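Local coordinates for protein superoxide dismutase [Mn], mitochondrial (Saccharomyces cerevisiae, PDB 3RN4) that probably destroys superoxide radicals in mitochondria, converting them to hydrogen peroxide and oxygen at a manganese site that holds iron in this crystal, at residues F86-L91 with Q162-G167; K113-Q118 with G152-V157; A142-N147 with P171-D176. All coordinates share one frame; numbering follows the deposited sequence.

Contact 1 of 3, residues F86-L91 with Q162-G167; sequences FTNHCL and QDTVTG. With FE (Fe (III) ion), chain B.
Asn88 meets Gln162, Asp163 and Thr164 through its amide, which makes all three hydrogen bonds between residues 86-91 and the 162-167 loop. Thr164 OG1 donates to Asn88 OD1 (2.8 Å) in the carbonyl plane, on a lone pair. The other end is spent twice: Asn88 ND2 gives one N-H to Gln162 OE1 (3.3 Å, 166°) and one to Asp163 O (3.2 Å). Both acceptors lie close to the amide plane of Asn88, whereas ND2 stands 54° above the carbonyl plane of Asp163. With every N-H used, the amide's rotation should be fixed. Gln162, its chain bent at chi2 (-59°), brings NE2 to the edge of the His89 ring, 3.5 Å from CE1, while its OE1 also accepts from Trp141 NE1. Beyond Thr164 the loop leaves the helix: Thr166 and Gly167 make no contact with 86-91, and Gly167 is exposed. Arg70 of the second subunit reaches this outer part through Val165 O. On the buried side, His89, its ND1 hydrogen-bonded to Gly85 O, binds the iron through NE2 (2.1 Å), and Gln162 NE2 donates to the iron-bound water (3.0 Å). A glutamine hydrogen-bonded to the metal's solvent ligand is characteristic of the iron/manganese superoxide dismutase active site.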
ATOM      1  N   PHE A  86      12.909  -8.910  12.274  1.00 10.83           N
ATOM      2  CA  PHE A  86      13.585  -9.235  13.513  1.00 11.81           C
ATOM      3  C   PHE A  86      12.542  -9.437  14.621  1.00 12.24           C
ATOM      4  O   PHE A  86      12.503 -10.461  15.297  1.00 12.74           O
ATOM      5  CB  PHE A  86      14.562  -8.102  13.883  1.00 12.18           C
ATOM      6  CG  PHE A  86      15.062  -8.193  15.306  1.00 15.20           C
ATOM      7  CD1 PHE A  86      15.852  -9.268  15.705  1.00 17.14           C
ATOM      8  CD2 PHE A  86      14.707  -7.231  16.237  1.00 18.77           C
ATOM      9  CE1 PHE A  86      16.299  -9.382  17.013  1.00 19.34           C
ATOM     10  CE2 PHE A  86      15.155  -7.327  17.551  1.00 18.58           C
ATOM     11  CZ  PHE A  86      15.947  -8.406  17.936  1.00 18.14           C
ATOM     12  N   THR A  87      11.668  -8.466  14.780  1.00 12.98           N
ATOM     13  CA  THR A  87      10.764  -8.504  15.921  1.00 14.45           C
ATOM     14  C   THR A  87       9.697  -9.588  15.747  1.00 13.24           C
ATOM     15  O   THR A  87       9.359 -10.275  16.694  1.00 12.40           O
ATOM     16  CB  THR A  87      10.172  -7.124  16.203  1.00 15.10           C
ATOM     17  OG1 THR A  87       9.395  -6.703  15.091  1.00 18.93           O
ATOM     18  CG2 THR A  87      11.279  -6.118  16.377  1.00 18.68           C
ATOM     19  N   ASN A  88       9.177  -9.762  14.528  1.00 11.92           N
ATOM     20  CA  ASN A  88       8.129 -10.753  14.318  1.00 11.02           C
ATOM     21  C   ASN A  88       8.602 -12.152  14.611  1.00 10.20           C
ATOM     22  O   ASN A  88       7.889 -12.939  15.223  1.00 10.12           O
ATOM     23  CB  ASN A  88       7.569 -10.682  12.874  1.00 10.16           C
ATOM     24  CG  ASN A  88       6.653  -9.505  12.667  1.00 13.00           C
ATOM     25  OD1 ASN A  88       6.145  -8.909  13.634  1.00 11.91           O
ATOM     26  ND2 ASN A  88       6.427  -9.144  11.387  1.00 12.06           N
ATOM     27  N   HIS A  89       9.812 -12.493  14.166  1.00 10.46           N
ATOM     28  CA  HIS A  89      10.262 -13.861  14.414  1.00 10.59           C
ATOM     29  C   HIS A  89      10.602 -14.066  15.900  1.00 10.77           C
ATOM     30  O   HIS A  89      10.460 -15.164  16.434  1.00 10.43           O
ATOM     31  CB  HIS A  89      11.427 -14.225  13.495  1.00 11.04           C
ATOM     32  CG  HIS A  89      11.015 -14.330  12.054  1.00 10.04           C
ATOM     33  ND1 HIS A  89      10.959 -13.240  11.224  1.00 11.17           N
ATOM     34  CD2 HIS A  89      10.624 -15.394  11.313  1.00 10.96           C
ATOM     35  CE1 HIS A  89      10.535 -13.617  10.027  1.00 10.03           C
ATOM     36  NE2 HIS A  89      10.324 -14.922  10.054  1.00 10.51           N
ATOM     37  N   CYS A  90      11.055 -13.012  16.557  1.00 12.09           N
ATOM     38  CA  CYS A  90      11.260 -13.119  18.023  1.00 11.45           C
ATOM     39  C   CYS A  90       9.950 -13.431  18.720  1.00 11.66           C
ATOM     40  O   CYS A  90       9.890 -14.303  19.595  1.00 10.71           O
ATOM     41  CB  CYS A  90      11.838 -11.844  18.602  1.00 11.98           C
ATOM     42  SG  CYS A  90      13.605 -11.625  18.303  1.00 14.99           S
ATOM     43  N   LEU A  91       8.890 -12.727  18.334  1.00 11.77           N
ATOM     44  CA  LEU A  91       7.560 -13.031  18.883  1.00 11.95           C
ATOM     45  C   LEU A  91       7.181 -14.469  18.584  1.00 11.51           C
ATOM     46  O   LEU A  91       6.705 -15.209  19.458  1.00 11.65           O
ATOM     47  CB  LEU A  91       6.484 -12.079  18.310  1.00 11.77           C
ATOM     48  CG  LEU A  91       6.516 -10.633  18.789  1.00 13.97           C
ATOM     49  CD1 LEU A  91       5.666  -9.709  17.904  1.00 14.46           C
ATOM     50  CD2 LEU A  91       6.060 -10.574  20.271  1.00 15.05           C
ATOM     51  N   GLN A 162       6.863  -7.926   6.290  1.00  9.17           N
ATOM     52  CA  GLN A 162       7.261  -7.931   7.724  1.00  9.71           C
ATOM     53  C   GLN A 162       6.675  -6.752   8.457  1.00 10.39           C
ATOM     54  O   GLN A 162       7.215  -6.294   9.479  1.00 11.19           O
ATOM     55  CB  GLN A 162       8.794  -7.973   7.920  1.00 10.11           C
ATOM     56  CG  GLN A 162       9.475  -9.261   7.388  1.00 10.97           C
ATOM     57  CD  GLN A 162       8.964 -10.535   8.010  1.00 12.70           C
ATOM     58  OE1 GLN A 162       8.292 -10.528   9.047  1.00 11.78           O
ATOM     59  NE2 GLN A 162       9.309 -11.654   7.397  1.00 10.76           N
ATOM     60  N   ASP A 163       5.547  -6.247   7.976  1.00 10.44           N
ATOM     61  CA  ASP A 163       4.849  -5.221   8.729  1.00 10.73           C
ATOM     62  C   ASP A 163       4.454  -5.839  10.074  1.00 11.60           C
ATOM     63  O   ASP A 163       4.273  -7.048  10.191  1.00 10.76           O
ATOM     64  CB  ASP A 163       3.601  -4.747   7.974  1.00 11.48           C
ATOM     65  CG  ASP A 163       3.939  -3.935   6.717  1.00 12.86           C
ATOM     66  OD1 ASP A 163       5.128  -3.681   6.461  1.00 16.65           O
ATOM     67  OD2 ASP A 163       3.005  -3.551   5.981  1.00 12.95           O
ATOM     68  N   THR A 164       4.301  -5.002  11.092  1.00 13.13           N
ATOM     69  CA  THR A 164       3.987  -5.539  12.411  1.00 14.63           C
ATOM     70  C   THR A 164       2.896  -4.735  13.110  1.00 15.19           C
ATOM     71  O   THR A 164       2.428  -3.725  12.572  1.00 14.62           O
ATOM     72  CB  THR A 164       5.260  -5.597  13.273  1.00 15.83           C
ATOM     73  OG1 THR A 164       5.034  -6.478  14.380  1.00 17.90           O
ATOM     74  CG2 THR A 164       5.640  -4.205  13.737  1.00 16.36           C
ATOM     75  N   VAL A 165       2.453  -5.216  14.274  1.00 16.18           N
ATOM     76  CA  VAL A 165       1.551  -4.429  15.115  1.00 18.41           C
ATOM     77  C   VAL A 165       2.349  -3.581  16.114  1.00 19.38           C
ATOM     78  O   VAL A 165       3.246  -4.077  16.795  1.00 20.79           O
ATOM     79  CB  VAL A 165       0.543  -5.312  15.871  1.00 18.03           C
ATOM     80  CG1 VAL A 165      -0.443  -5.928  14.890  1.00 18.89           C
ATOM     81  CG2 VAL A 165       1.264  -6.394  16.655  1.00 18.55           C
ATOM     82  N   THR A 166       2.026  -2.300  16.192  1.00 20.98           N
ATOM     83  CA  THR A 166       2.739  -1.407  17.095  1.00 22.35           C
ATOM     84  C   THR A 166       1.768  -0.596  17.964  1.00 23.18           C
ATOM     85  O   THR A 166       0.543  -0.727  17.831  1.00 23.42           O
ATOM     86  CB  THR A 166       3.628  -0.445  16.310  1.00 22.65           C
ATOM     87  OG1 THR A 166       2.800   0.429  15.531  1.00 23.38           O
ATOM     88  CG2 THR A 166       4.538  -1.221  15.351  1.00 22.95           C
ATOM     89  N   GLY A 167       2.320   0.243  18.841  1.00 23.26           N
ATOM     90  CA  GLY A 167       1.495   1.168  19.633  1.00 24.05           C
ATOM     91  C   GLY A 167       0.476   0.419  20.472  1.00 22.84           C
ATOM     92  O   GLY A 167       0.854  -0.488  21.234  1.00 23.83           O
TER
HETATM   93 FE    FE B 216       9.262 -16.177   8.671  1.00  9.98          FE
HETATM   94  O   HOH W   1       8.381 -14.446   7.792  1.00 10.13           O

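Contact 2 of 3, residues K113-Q118 with G152-V157; sequences KAIDEQ and GKLDVV
Gln118 and Leu154 join helix 109-119 to strand 153-160, an outermost strand of the three-stranded antiparallel sheet in the C-terminal alpha/beta domain of the iron/manganese superoxide dismutases. The short helix and strand axes approach to 8.8 Å at 72°, so the contact is confined to a short crossing. Its polar part is a two-point pairing of the Gln118 amide with the backbone of one residue. Leu154 N donates a nearly straight bond to Gln118 OE1 (2.8 Å) in the carbonyl plane and on a lone pair; Gln118 NE2 returns a more bent bond to Leu154 O (3.0 Å, 142°). The chain of Gln118 runs extended beyond CG (chi2 -169°), which carries the amide from the helix to the strand. NE2 also donates to Asn150 O of the third subunit, so this amide takes part in the assembly as well. A leucine here would probably leave Leu154 N without its acceptor and lose the Gln118 bond to Asn150 O of the third subunit. Charge adds a second link between subunits: Lys153 NZ forms a salt bridge with Glu117 OE2 of the third subunit, and the reciprocal pair repeats it. The apolar part centres on Leu154, the residue with the most surface buried here. Its CD1 rests 3.7 Å from Ala114 CB and, more closely, 3.5 Å from Ile115 CG1.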
ATOM      1  N   LYS A 113     -10.539 -15.747  29.885  1.00 14.40           N
ATOM      2  CA  LYS A 113     -11.872 -15.185  30.109  1.00 15.06           C
ATOM      3  C   LYS A 113     -12.294 -14.306  28.930  1.00 14.39           C
ATOM      4  O   LYS A 113     -13.433 -14.393  28.470  1.00 15.01           O
ATOM      5  CB  LYS A 113     -11.911 -14.348  31.398  1.00 15.32           C
ATOM      6  CG  LYS A 113     -11.783 -15.192  32.670  1.00 19.51           C
ATOM      7  CD  LYS A 113     -11.793 -14.306  33.923  1.00 24.70           C
ATOM      8  CE  LYS A 113     -11.611 -15.132  35.201  1.00 26.93           C
ATOM      9  NZ  LYS A 113     -10.363 -15.952  35.177  1.00 28.83           N
ATOM     10  N   ALA A 114     -11.392 -13.443  28.480  1.00 13.64           N
ATOM     11  CA  ALA A 114     -11.685 -12.564  27.344  1.00 12.96           C
ATOM     12  C   ALA A 114     -11.991 -13.364  26.091  1.00 13.46           C
ATOM     13  O   ALA A 114     -12.898 -13.006  25.323  1.00 13.00           O
ATOM     14  CB  ALA A 114     -10.539 -11.561  27.105  1.00 12.83           C
ATOM     15  N   ILE A 115     -11.254 -14.450  25.854  1.00 12.29           N
ATOM     16  CA  ILE A 115     -11.514 -15.265  24.658  1.00 12.94           C
ATOM     17  C   ILE A 115     -12.908 -15.853  24.692  1.00 13.69           C
ATOM     18  O   ILE A 115     -13.633 -15.837  23.689  1.00 13.94           O
ATOM     19  CB  ILE A 115     -10.472 -16.396  24.490  1.00 12.35           C
ATOM     20  CG1 ILE A 115      -9.099 -15.793  24.224  1.00 12.48           C
ATOM     21  CG2 ILE A 115     -10.915 -17.420  23.401  1.00 13.31           C
ATOM     22  CD1 ILE A 115      -7.970 -16.794  24.356  1.00 12.36           C
ATOM     23  N   ASP A 116     -13.302 -16.394  25.839  1.00 14.10           N
ATOM     24  CA  ASP A 116     -14.615 -17.020  25.910  1.00 16.68           C
ATOM     25  C   ASP A 116     -15.732 -15.981  25.742  1.00 16.38           C
ATOM     26  O   ASP A 116     -16.708 -16.225  25.021  1.00 16.61           O
ATOM     27  CB  ASP A 116     -14.779 -17.800  27.214  1.00 16.93           C
ATOM     28  CG  ASP A 116     -14.092 -19.173  27.169  1.00 21.67           C
ATOM     29  OD1 ASP A 116     -13.614 -19.610  26.092  1.00 24.31           O
ATOM     30  OD2 ASP A 116     -14.028 -19.825  28.237  1.00 25.15           O
ATOM     31  N   GLU A 117     -15.575 -14.830  26.389  1.00 15.27           N
ATOM     32  CA  GLU A 117     -16.573 -13.751  26.335  1.00 15.61           C
ATOM     33  C   GLU A 117     -16.716 -13.169  24.922  1.00 15.54           C
ATOM     34  O   GLU A 117     -17.827 -12.863  24.475  1.00 14.93           O
ATOM     35  CB  GLU A 117     -16.192 -12.630  27.304  1.00 15.63           C
ATOM     36  CG  GLU A 117     -17.246 -11.507  27.445  0.60 16.52           C
ATOM     37  CD  GLU A 117     -17.072 -10.373  26.450  0.60 18.66           C
ATOM     38  OE1 GLU A 117     -15.919  -9.982  26.165  0.60 20.24           O
ATOM     39  OE2 GLU A 117     -18.093  -9.853  25.970  0.60 19.22           O
ATOM     40  N   GLN A 118     -15.589 -13.006  24.225  1.00 14.82           N
ATOM     41  CA  GLN A 118     -15.607 -12.364  22.892  1.00 14.67           C
ATOM     42  C   GLN A 118     -15.873 -13.311  21.756  1.00 15.06           C
ATOM     43  O   GLN A 118     -16.628 -12.974  20.840  1.00 15.32           O
ATOM     44  CB  GLN A 118     -14.291 -11.643  22.621  1.00 14.08           C
ATOM     45  CG  GLN A 118     -14.097 -10.419  23.482  1.00 13.66           C
ATOM     46  CD  GLN A 118     -12.929  -9.576  23.030  1.00 12.78           C
ATOM     47  OE1 GLN A 118     -11.986  -9.341  23.792  1.00 11.82           O
ATOM     48  NE2 GLN A 118     -12.997  -9.085  21.787  1.00 10.44           N
ATOM     49  N   GLY A 152      -9.047  -2.809  25.993  1.00 13.69           N
ATOM     50  CA  GLY A 152      -8.297  -4.057  26.062  1.00 12.93           C
ATOM     51  C   GLY A 152      -8.948  -5.247  25.376  1.00 11.68           C
ATOM     52  O   GLY A 152      -8.765  -6.381  25.808  1.00 12.03           O
ATOM     53  N   LYS A 153      -9.698  -5.002  24.295  1.00 11.05           N
ATOM     54  CA  LYS A 153     -10.420  -6.062  23.637  1.00 10.01           C
ATOM     55  C   LYS A 153      -9.533  -6.837  22.666  1.00  9.93           C
ATOM     56  O   LYS A 153      -8.631  -6.261  22.024  1.00 10.45           O
ATOM     57  CB  LYS A 153     -11.653  -5.536  22.891  1.00 10.58           C
ATOM     58  CG  LYS A 153     -12.564  -4.691  23.757  1.00  9.87           C
ATOM     59  CD  LYS A 153     -12.895  -5.386  25.094  1.00 13.47           C
ATOM     60  CE  LYS A 153     -13.988  -4.584  25.852  1.00 15.67           C
ATOM     61  NZ  LYS A 153     -14.432  -5.281  27.121  1.00 18.84           N
ATOM     62  N   LEU A 154      -9.804  -8.126  22.568  1.00  9.12           N
ATOM     63  CA  LEU A 154      -9.055  -9.012  21.669  1.00  9.18           C
ATOM     64  C   LEU A 154      -9.486  -8.759  20.231  1.00  8.96           C
ATOM     65  O   LEU A 154     -10.652  -8.446  19.979  1.00  9.83           O
ATOM     66  CB  LEU A 154      -9.373 -10.471  22.001  1.00  9.43           C
ATOM     67  CG  LEU A 154      -8.855 -10.946  23.373  1.00  9.78           C
ATOM     68  CD1 LEU A 154      -9.370 -12.352  23.643  1.00 11.67           C
ATOM     69  CD2 LEU A 154      -7.311 -10.912  23.432  1.00 12.29           C
ATOM     70  N   ASP A 155      -8.566  -8.921  19.292  1.00  9.19           N
ATOM     71  CA  ASP A 155      -8.957  -8.989  17.884  1.00 10.18           C
ATOM     72  C   ASP A 155      -7.916  -9.826  17.162  1.00 10.24           C
ATOM     73  O   ASP A 155      -6.920 -10.247  17.765  1.00 10.01           O
ATOM     74  CB  ASP A 155      -9.006  -7.569  17.315  1.00 10.19           C
ATOM     75  CG  ASP A 155      -9.775  -7.474  16.007  1.00 11.30           C
ATOM     76  OD1 ASP A 155     -10.376  -8.459  15.538  1.00 13.58           O
ATOM     77  OD2 ASP A 155      -9.803  -6.372  15.436  1.00 16.12           O
ATOM     78  N   VAL A 156      -8.126 -10.059  15.871  1.00  9.89           N
ATOM     79  CA  VAL A 156      -7.114 -10.728  15.070  1.00 10.15           C
ATOM     80  C   VAL A 156      -6.845  -9.859  13.857  1.00 11.33           C
ATOM     81  O   VAL A 156      -7.778  -9.431  13.173  1.00 12.69           O
ATOM     82  CB  VAL A 156      -7.565 -12.087  14.581  1.00  9.55           C
ATOM     83  CG1 VAL A 156      -6.408 -12.786  13.856  1.00 11.06           C
ATOM     84  CG2 VAL A 156      -8.091 -12.939  15.758  1.00  9.68           C
ATOM     85  N   VAL A 157      -5.584  -9.578  13.603  1.00 11.53           N
ATOM     86  CA  VAL A 157      -5.266  -8.694  12.485  1.00 13.11           C
ATOM     87  C   VAL A 157      -4.283  -9.360  11.544  1.00 12.08           C
ATOM     88  O   VAL A 157      -3.520 -10.231  11.948  1.00 12.90           O
ATOM     89  CB  VAL A 157      -4.699  -7.388  12.955  1.00 13.49           C
ATOM     90  CG1 VAL A 157      -5.736  -6.610  13.809  1.00 15.77           C
ATOM     91  CG2 VAL A 157      -3.415  -7.600  13.729  1.00 15.72           C
TER

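Contact 3 of 3, residues A142-N147 with P171-D176; sequences AFIVKN and PLVAID. With FE (Fe (III) ion), chain B.
Ile144 and Leu172 bury the most surface between the two strands, and they meet at a classic beta bulge. Ile144 O accepts from two consecutive amides, Leu172 N (2.7 Å) and Val173 N (3.2 Å); the first donor sits nearly in line with the C=O bond (165°), the second on a lone pair. The register shifts by one residue here, and the strand bends sharply at Leu172. With chi1 at -49°, Leu172 CG is anti to its carbonyl carbon, and the side chain lies against the other strand: CB is 3.3 Å from Ile144 O, while CD1 lies 3.8 Å from Val145 C. Val173, which buries the next largest area, points the same way as Ile144, with CB 4.1 Å from Ile144 CD1; Trp203 of helix 203-212 touches both side chains. Val173 O also takes the N-H of Ile144 (2.9 Å). Beyond the bulge the antiparallel pairing is regular, with bonds in both directions between Ala142 and Ile175. The other face carries Phe143, whose CE1 packs 3.5 Å from Ala174 CB. The outer strand ends at Asp176, where OD1 binds the iron beside His34, His89 and His180: the three-histidine, one-aspartate metal site of iron/manganese superoxide dismutases.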
ATOM      1  N   ALA A 142      -0.520 -13.343  10.722  1.00  8.29           N
ATOM      2  CA  ALA A 142      -1.718 -12.960  11.500  1.00  8.21           C
ATOM      3  C   ALA A 142      -1.291 -12.814  12.957  1.00  8.45           C
ATOM      4  O   ALA A 142      -0.436 -13.570  13.448  1.00  8.90           O
ATOM      5  CB  ALA A 142      -2.834 -13.968  11.378  1.00  8.53           C
ATOM      6  N   PHE A 143      -1.877 -11.838  13.627  1.00  8.57           N
ATOM      7  CA  PHE A 143      -1.608 -11.630  15.046  1.00  8.61           C
ATOM      8  C   PHE A 143      -2.904 -11.604  15.817  1.00  9.09           C
ATOM      9  O   PHE A 143      -3.834 -10.880  15.468  1.00 10.04           O
ATOM     10  CB  PHE A 143      -0.956 -10.300  15.288  1.00  8.11           C
ATOM     11  CG  PHE A 143       0.399 -10.121  14.641  1.00  9.96           C
ATOM     12  CD1 PHE A 143       1.568 -10.443  15.337  1.00 11.91           C
ATOM     13  CD2 PHE A 143       0.496  -9.557  13.367  1.00 11.82           C
ATOM     14  CE1 PHE A 143       2.841 -10.232  14.747  1.00 12.15           C
ATOM     15  CE2 PHE A 143       1.742  -9.336  12.781  1.00 11.99           C
ATOM     16  CZ  PHE A 143       2.919  -9.698  13.472  1.00 12.19           C
ATOM     17  N   ILE A 144      -2.958 -12.385  16.885  1.00  9.43           N
ATOM     18  CA  ILE A 144      -4.001 -12.196  17.876  1.00  9.34           C
ATOM     19  C   ILE A 144      -3.502 -11.072  18.788  1.00  9.36           C
ATOM     20  O   ILE A 144      -2.395 -11.145  19.333  1.00 10.68           O
ATOM     21  CB  ILE A 144      -4.267 -13.490  18.675  1.00  8.72           C
ATOM     22  CG1 ILE A 144      -4.659 -14.636  17.734  1.00  8.96           C
ATOM     23  CG2 ILE A 144      -5.335 -13.221  19.758  1.00  9.32           C
ATOM     24  CD1 ILE A 144      -4.908 -15.996  18.448  1.00  6.26           C
ATOM     25  N   VAL A 145      -4.302 -10.016  18.938  1.00  9.32           N
ATOM     26  CA  VAL A 145      -3.872  -8.842  19.657  1.00  9.62           C
ATOM     27  C   VAL A 145      -4.813  -8.442  20.796  1.00  9.92           C
ATOM     28  O   VAL A 145      -5.995  -8.817  20.815  1.00 10.33           O
ATOM     29  CB  VAL A 145      -3.740  -7.621  18.720  1.00  9.99           C
ATOM     30  CG1 VAL A 145      -2.672  -7.908  17.620  1.00  8.38           C
ATOM     31  CG2 VAL A 145      -5.136  -7.269  18.114  1.00 10.40           C
ATOM     32  N   LYS A 146      -4.256  -7.659  21.718  1.00 10.48           N
ATOM     33  CA  LYS A 146      -5.052  -6.951  22.729  1.00 11.60           C
ATOM     34  C   LYS A 146      -4.990  -5.470  22.385  1.00 11.41           C
ATOM     35  O   LYS A 146      -3.913  -4.879  22.312  1.00 11.77           O
ATOM     36  CB  LYS A 146      -4.476  -7.172  24.123  1.00 11.87           C
ATOM     37  CG  LYS A 146      -5.314  -6.487  25.237  1.00 11.98           C
ATOM     38  CD  LYS A 146      -4.599  -6.627  26.604  1.00 13.31           C
ATOM     39  CE  LYS A 146      -5.526  -6.286  27.784  1.00 13.61           C
ATOM     40  NZ  LYS A 146      -4.790  -6.501  29.105  1.00 13.53           N
ATOM     41  N   ASN A 147      -6.143  -4.868  22.129  1.00 11.60           N
ATOM     42  CA  ASN A 147      -6.192  -3.459  21.783  1.00 11.74           C
ATOM     43  C   ASN A 147      -6.370  -2.572  23.017  1.00 12.89           C
ATOM     44  O   ASN A 147      -7.436  -2.559  23.648  1.00 11.56           O
ATOM     45  CB  ASN A 147      -7.325  -3.225  20.784  1.00 12.27           C
ATOM     46  CG  ASN A 147      -7.379  -1.806  20.294  1.00 13.18           C
ATOM     47  OD1 ASN A 147      -6.706  -0.922  20.822  1.00 14.21           O
ATOM     48  ND2 ASN A 147      -8.214  -1.570  19.286  1.00 14.41           N
ATOM     49  N   PRO A 171       0.816  -7.491  20.627  1.00 11.42           N
ATOM     50  CA  PRO A 171       0.716  -8.832  20.039  1.00 11.60           C
ATOM     51  C   PRO A 171       0.693  -9.938  21.101  1.00 11.64           C
ATOM     52  O   PRO A 171       1.542  -9.939  21.986  1.00 12.37           O
ATOM     53  CB  PRO A 171       1.996  -8.953  19.197  1.00 12.01           C
ATOM     54  CG  PRO A 171       2.961  -7.990  19.807  1.00 11.28           C
ATOM     55  CD  PRO A 171       2.129  -6.856  20.420  1.00 11.73           C
ATOM     56  N   LEU A 172      -0.258 -10.854  21.002  1.00 11.03           N
ATOM     57  CA  LEU A 172      -0.364 -11.983  21.942  1.00 11.08           C
ATOM     58  C   LEU A 172       0.108 -13.265  21.305  1.00 10.76           C
ATOM     59  O   LEU A 172       0.854 -14.013  21.929  1.00  9.93           O
ATOM     60  CB  LEU A 172      -1.792 -12.180  22.413  1.00 10.44           C
ATOM     61  CG  LEU A 172      -2.474 -10.905  22.885  1.00 10.71           C
ATOM     62  CD1 LEU A 172      -3.931 -11.247  23.256  1.00 10.45           C
ATOM     63  CD2 LEU A 172      -1.723 -10.208  24.070  1.00 12.50           C
ATOM     64  N   VAL A 173      -0.359 -13.548  20.091  1.00  9.84           N
ATOM     65  CA  VAL A 173       0.142 -14.709  19.339  1.00  9.24           C
ATOM     66  C   VAL A 173       0.468 -14.243  17.937  1.00  9.78           C
ATOM     67  O   VAL A 173      -0.402 -13.635  17.285  1.00  8.99           O
ATOM     68  CB  VAL A 173      -0.905 -15.818  19.211  1.00  9.61           C
ATOM     69  CG1 VAL A 173      -0.385 -16.935  18.285  1.00 10.30           C
ATOM     70  CG2 VAL A 173      -1.271 -16.405  20.609  1.00  9.31           C
ATOM     71  N   ALA A 174       1.695 -14.505  17.482  1.00  9.10           N
ATOM     72  CA  ALA A 174       2.065 -14.230  16.075  1.00  9.93           C
ATOM     73  C   ALA A 174       2.140 -15.537  15.299  1.00 10.16           C
ATOM     74  O   ALA A 174       2.702 -16.525  15.790  1.00 10.11           O
ATOM     75  CB  ALA A 174       3.442 -13.478  16.005  1.00  9.26           C
ATOM     76  N   ILE A 175       1.555 -15.574  14.092  1.00  9.55           N
ATOM     77  CA  ILE A 175       1.638 -16.769  13.258  1.00  9.05           C
ATOM     78  C   ILE A 175       2.164 -16.364  11.889  1.00  9.33           C
ATOM     79  O   ILE A 175       1.569 -15.514  11.218  1.00  8.59           O
ATOM     80  CB  ILE A 175       0.277 -17.477  13.060  1.00  9.05           C
ATOM     81  CG1 ILE A 175      -0.395 -17.825  14.412  1.00 10.76           C
ATOM     82  CG2 ILE A 175       0.455 -18.722  12.186  1.00  9.07           C
ATOM     83  CD1 ILE A 175       0.345 -18.867  15.204  1.00  9.93           C
ATOM     84  N   ASP A 176       3.281 -16.980  11.484  1.00  9.14           N
ATOM     85  CA  ASP A 176       3.967 -16.633  10.234  1.00  9.66           C
ATOM     86  C   ASP A 176       3.252 -17.296   9.067  1.00  9.23           C
ATOM     87  O   ASP A 176       3.069 -18.504   9.061  1.00 10.42           O
ATOM     88  CB  ASP A 176       5.434 -17.119  10.340  1.00  9.38           C
ATOM     89  CG  ASP A 176       6.332 -16.559   9.277  1.00 11.10           C
ATOM     90  OD1 ASP A 176       7.564 -16.816   9.379  1.00  9.33           O
ATOM     91  OD2 ASP A 176       5.838 -15.863   8.360  1.00  9.41           O
TER
HETATM   92 FE    FE B 216       9.262 -16.177   8.671  1.00  9.98          FE
HETATM   93  O   HOH W   1       8.381 -14.446   7.792  1.00 10.13           O

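How the contacts relate
From the N terminus, helix 66-94 supplies the first half of contact 1, whose loop closes only at 162-167, after helices 109-119 and 122-134 and two strands. Contact 2 opens at 113-118 and closes at 152-157, lying wholly within that span. Contact 3 runs from 142-147 to 171-176 and crosses both. Contacts 2 and 3 share the sheet: strand 140-147 is central, flanked by 153-160 and 169-176, and Leu154 CD2 packs 3.4 Å from Leu172 CD1. Contacts 1 and 3 converge on the iron, which ties the alpha-hairpin region to the C-terminal sheet, while contact 2 anchors a peripheral helix, its centre about 20 Å from that of contact 1.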